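PDB 3M1R: formimidoylglutamase from Bacillus subtilis, which catalyses the manganese-dependent hydrolysis of N-formimidoyl-L-glutamate to L-glutamate and formamide in histidine degradation. Local coordinates for residues H105-T110 with N130-S135; G91-H96 with Q109-L114. All blocks are in the same frame, centred on the assembly; numbering follows the deposited sequence.

In the fold
Both contacts use helix 100-117, which packs on strands 39-45, 87-93 and 121-127 of the parallel sheet of the arginase-family fold. Contact 1 joins it to the start of helix 133-141 and the residues just before. Contact 2 joins the same helix to the end of strand 87-93. Their centres are 8 Å apart, and they share Gln109 and Thr110. They also touch directly: Ile93 CG2 lies 3.9 Å from Ile107 N. Contact 1 leads to the metal site, because Asn130 is a calcium ligand there. The side chain of Ile132 is about 10 Å from that of Asp157, another ligand. Contact 2 lies away from that site. Both contacts border the second subunit.

Contact 1 of 2, residues H105-T110 with N130-S135; sequences HHIFQT and NSISYS. With CA (calcium ion), chain B.
Ser135 presses its CB against CG2 of Ile107 at 3.5 Å, tighter than a usual carbon-carbon contact. This brings helix 100-117 close to helix 133-141 in the alpha/beta fold of the arginase family. Phe108 and Ser135 have their CA atoms 4.8 Å apart. The small serine allows this approach. Ser135 OG lies beside its own backbone N and bonds to His104 O, one residue before segment 105-110, so the hydroxyl also ties the two helices together. In Ile107, CG1 lies beside the backbone N (chi1 -57°) and CG2 is anti to it; CG2 meets the serine, while CD1, carried on CG1, reaches CG2 of Ile132 at 4.2 Å. The two isoleucine side chains lie roughly perpendicular to each other, and both rest on Val45 of strand 39-45. Phe108 turns one ring edge to Ser135 O, which lies in the ring plane, 3.8 Å from CD2. Segment 130-135 begins with Asn130, which binds calcium here with Asp153, Asp157 and Asp245, at a site inferred to hold manganese. On the helix, His106 O accepts from Thr110 N and, at 2.9 Å, from Thr110 OG1, which approach from opposite faces of the carbonyl plane.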
# COMPACT_ATOMS: atom_id res chain seq x y z
N HIS D 105 -4.77 35.48 5.92
CA HIS D 105 -4.83 36.56 6.91
C HIS D 105 -4.55 36.04 8.32
O HIS D 105 -3.84 36.68 9.10
CB HIS D 105 -6.15 37.30 6.85
CG HIS D 105 -6.30 38.17 5.63
ND1 HIS D 105 -7.22 37.91 4.64
CD2 HIS D 105 -5.62 39.28 5.25
CE1 HIS D 105 -7.11 38.83 3.70
NE2 HIS D 105 -6.15 39.67 4.04
N HIS D 106 -5.11 34.88 8.65
CA HIS D 106 -4.79 34.25 9.93
C HIS D 106 -3.27 34.18 10.08
O HIS D 106 -2.72 34.57 11.11
CB HIS D 106 -5.36 32.84 10.00
CG HIS D 106 -6.85 32.80 10.08
ND1 HIS D 106 -7.63 33.93 10.18
CD2 HIS D 106 -7.71 31.75 10.10
CE1 HIS D 106 -8.89 33.59 10.25
NE2 HIS D 106 -8.98 32.27 10.20
N ILE D 107 -2.61 33.69 9.03
CA ILE D 107 -1.17 33.49 9.07
C ILE D 107 -0.43 34.80 9.25
O ILE D 107 0.43 34.91 10.12
CB ILE D 107 -0.67 32.79 7.79
CG1 ILE D 107 -1.39 31.44 7.62
CG2 ILE D 107 0.84 32.63 7.85
CD1 ILE D 107 -1.11 30.72 6.30
N PHE D 108 -0.77 35.80 8.43
CA PHE D 108 -0.07 37.06 8.53
C PHE D 108 -0.27 37.72 9.89
O PHE D 108 0.66 38.28 10.45
CB PHE D 108 -0.47 38.04 7.43
CG PHE D 108 0.13 39.40 7.61
CD1 PHE D 108 -0.67 40.50 7.89
CD2 PHE D 108 1.50 39.57 7.57
CE1 PHE D 108 -0.12 41.75 8.09
CE2 PHE D 108 2.07 40.82 7.77
CZ PHE D 108 1.26 41.92 8.03
N GLN D 109 -1.49 37.67 10.41
CA GLN D 109 -1.81 38.39 11.65
C GLN D 109 -1.16 37.77 12.86
O GLN D 109 -0.69 38.47 13.75
CB GLN D 109 -3.32 38.39 11.89
CG GLN D 109 -4.08 39.50 11.24
CD GLN D 109 -5.54 39.43 11.60
OE1 GLN D 109 -6.39 39.14 10.75
NE2 GLN D 109 -5.85 39.67 12.87
N THR D 110 -1.18 36.43 12.90
CA THR D 110 -0.66 35.71 14.03
C THR D 110 0.84 35.90 14.06
O THR D 110 1.42 36.25 15.09
CB THR D 110 -0.99 34.21 13.93
OG1 THR D 110 -2.41 34.05 13.96
CG2 THR D 110 -0.36 33.44 15.07
N ASN D 130 3.22 25.49 -0.39
CA ASN D 130 4.11 26.59 -0.72
C ASN D 130 3.46 27.96 -0.60
O ASN D 130 4.16 28.97 -0.43
CB ASN D 130 4.76 26.40 -2.11
CG ASN D 130 6.21 26.88 -2.14
OD1 ASN D 130 7.02 26.39 -2.93
ND2 ASN D 130 6.56 27.83 -1.24
N SER D 131 2.14 28.01 -0.66
CA SER D 131 1.44 29.30 -0.68
C SER D 131 1.64 30.11 0.61
O SER D 131 1.45 31.31 0.60
CB SER D 131 -0.05 29.09 -0.92
OG SER D 131 -0.68 28.63 0.25
N ILE D 132 2.01 29.45 1.71
CA ILE D 132 2.12 30.14 3.00
C ILE D 132 3.28 31.13 3.02
O ILE D 132 3.32 32.01 3.88
CB ILE D 132 2.27 29.17 4.21
CG1 ILE D 132 3.69 28.60 4.31
CG2 ILE D 132 1.25 28.03 4.12
CD1 ILE D 132 3.98 27.85 5.62
N SER D 133 4.22 30.98 2.09
CA SER D 133 5.42 31.81 2.08
C SER D 133 5.13 33.28 1.86
O SER D 133 5.93 34.16 2.24
CB SER D 133 6.43 31.31 1.04
OG SER D 133 6.88 30.01 1.37
N TYR D 134 3.99 33.58 1.26
CA TYR D 134 3.61 34.97 1.12
C TYR D 134 3.34 35.58 2.49
O TYR D 134 3.92 36.61 2.84
CB TYR D 134 2.38 35.14 0.24
CG TYR D 134 1.81 36.52 0.34
CD1 TYR D 134 2.30 37.56 -0.46
CD2 TYR D 134 0.77 36.80 1.21
CE1 TYR D 134 1.77 38.83 -0.38
CE2 TYR D 134 0.22 38.09 1.30
CZ TYR D 134 0.74 39.09 0.50
OH TYR D 134 0.22 40.36 0.58
N SER D 135 2.46 34.95 3.26
CA SER D 135 2.08 35.52 4.56
C SER D 135 3.23 35.52 5.60
O SER D 135 3.37 36.46 6.38
CB SER D 135 0.84 34.82 5.13
OG SER D 135 -0.30 35.04 4.30
CA CA B . 7.65 25.78 -5.14

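Contact 2 of 2, residues G91-H96 with Q109-L114; sequences GDIDIH and QTMHAL
Strand 87-93 ends beside helix 100-117, and the closest CA atoms across the contact, those of Ile93 and Thr110, are 7.2 Å apart. The two elements form the first half of a beta-alpha-beta crossover. It is completed by strand 121-127, and the parallel sheet places strand 39-45 between the two strands of the unit. Ile93 carries the strand side of the contact. Its CB points toward the helix, and its two branches part at CB. CG1 lies beside the backbone N and meets CG2 of Thr110 at 4.2 Å. CG2, the other branch, is 4.2 Å from Thr110 OG1. That hydroxyl is already engaged by His106 O, so it meets the isoleucine as a neighbour in van der Waals contact. The side chains of Ile93 and Thr110 lie alongside and run opposite ways. The chain of Ile93 is extended beyond CG1 (chi2 166°). This carries CD1 to the selenium of Met111, a selenomethionine, where CD1 and SE are 4.3 Å apart. Met111 also packs on Trp121, Pro123 and Ile125 of strand 121-127. Ile93 in turn touches Ile43 and Val45 of strand 39-45. The helix is thus seated over neighbouring strands of the sheet by apolar side chains. On the strand itself, Asp92 and Ile93 pair in an antiparallel ladder with a strand of the second subunit, so the sheet continues across the interface. Phe9 of that subunit packs on Thr110. The three residues that touch are buried, and they meet by carbon, selenium and an already bonded hydroxyl. Shape and the exclusion of water therefore probably hold this helix on the strand, while polar ties to the second subunit come from the strand backbone and from Asp92 OD2, bonded to Gly14 N of that subunit.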
# COMPACT_ATOMS: atom_id res chain seq x y z
N GLY D 91 2.04 26.12 18.81
CA GLY D 91 0.75 25.64 18.36
C GLY D 91 0.65 25.67 16.84
O GLY D 91 1.66 25.75 16.14
N ASP D 92 -0.58 25.58 16.34
CA ASP D 92 -0.84 25.69 14.91
C ASP D 92 -1.65 26.96 14.63
O ASP D 92 -2.54 27.33 15.41
CB ASP D 92 -1.62 24.47 14.42
CG ASP D 92 -0.77 23.21 14.31
OD1 ASP D 92 0.47 23.31 14.22
OD2 ASP D 92 -1.37 22.11 14.30
N ILE D 93 -1.34 27.61 13.53
CA ILE D 93 -2.14 28.73 13.09
C ILE D 93 -3.44 28.19 12.57
O ILE D 93 -3.46 27.27 11.75
CB ILE D 93 -1.45 29.53 12.01
CG1 ILE D 93 -0.17 30.12 12.58
CG2 ILE D 93 -2.37 30.64 11.52
CD1 ILE D 93 0.76 30.66 11.54
N ASP D 94 -4.54 28.74 13.08
CA ASP D 94 -5.86 28.29 12.66
C ASP D 94 -6.08 28.46 11.16
O ASP D 94 -5.81 29.52 10.59
CB ASP D 94 -6.94 29.02 13.44
CG ASP D 94 -8.32 28.63 12.99
OD1 ASP D 94 -8.77 27.54 13.38
OD2 ASP D 94 -8.94 29.41 12.24
N ILE D 95 -6.57 27.42 10.51
CA ILE D 95 -6.80 27.47 9.07
C ILE D 95 -8.29 27.33 8.78
O ILE D 95 -8.96 26.43 9.29
CB ILE D 95 -6.03 26.36 8.33
CG1 ILE D 95 -4.53 26.46 8.60
CG2 ILE D 95 -6.33 26.40 6.82
CD1 ILE D 95 -3.93 27.79 8.23
N HIS D 96 -8.82 28.23 7.96
CA HIS D 96 -10.23 28.14 7.59
C HIS D 96 -10.49 26.92 6.70
O HIS D 96 -9.84 26.73 5.68
CB HIS D 96 -10.67 29.39 6.85
CG HIS D 96 -12.15 29.54 6.80
ND1 HIS D 96 -12.80 30.70 7.16
CD2 HIS D 96 -13.12 28.65 6.46
CE1 HIS D 96 -14.10 30.53 7.03
NE2 HIS D 96 -14.33 29.30 6.60
N GLN D 109 -1.49 37.67 10.41
CA GLN D 109 -1.81 38.39 11.65
C GLN D 109 -1.16 37.77 12.86
O GLN D 109 -0.69 38.47 13.75
CB GLN D 109 -3.32 38.39 11.89
CG GLN D 109 -4.08 39.50 11.24
CD GLN D 109 -5.54 39.43 11.60
OE1 GLN D 109 -6.39 39.14 10.75
NE2 GLN D 109 -5.85 39.67 12.87
N THR D 110 -1.18 36.43 12.90
CA THR D 110 -0.66 35.71 14.03
C THR D 110 0.84 35.90 14.06
O THR D 110 1.42 36.25 15.09
CB THR D 110 -0.99 34.21 13.93
OG1 THR D 110 -2.41 34.05 13.96
CG2 THR D 110 -0.36 33.44 15.07
N MSE D 111 1.44 35.70 12.90
CA MSE D 111 2.87 35.84 12.71
C MSE D 111 3.31 37.26 13.10
O MSE D 111 4.31 37.45 13.80
CB MSE D 111 3.20 35.56 11.25
CG MSE D 111 4.49 34.81 11.00
SE MSE D 111 4.43 32.95 11.56
CE MSE D 111 6.34 32.63 11.62
N HIS D 112 2.56 38.25 12.65
CA HIS D 112 2.89 39.63 12.95
C HIS D 112 2.80 39.90 14.45
O HIS D 112 3.74 40.40 15.05
CB HIS D 112 1.99 40.61 12.19
CG HIS D 112 2.32 42.05 12.45
ND1 HIS D 112 3.20 42.77 11.67
CD2 HIS D 112 1.87 42.90 13.40
CE1 HIS D 112 3.28 44.00 12.12
NE2 HIS D 112 2.49 44.11 13.17
N ALA D 113 1.66 39.57 15.05
CA ALA D 113 1.49 39.77 16.48
C ALA D 113 2.61 39.07 17.26
O ALA D 113 3.22 39.67 18.15
CB ALA D 113 0.12 39.28 16.94
N LEU D 114 2.87 37.82 16.91
CA LEU D 114 3.87 36.99 17.58
C LEU D 114 5.28 37.59 17.51
O LEU D 114 5.96 37.69 18.53
CB LEU D 114 3.88 35.59 16.98
CG LEU D 114 3.43 34.39 17.82
CD1 LEU D 114 2.62 34.80 19.03
CD2 LEU D 114 2.65 33.38 16.95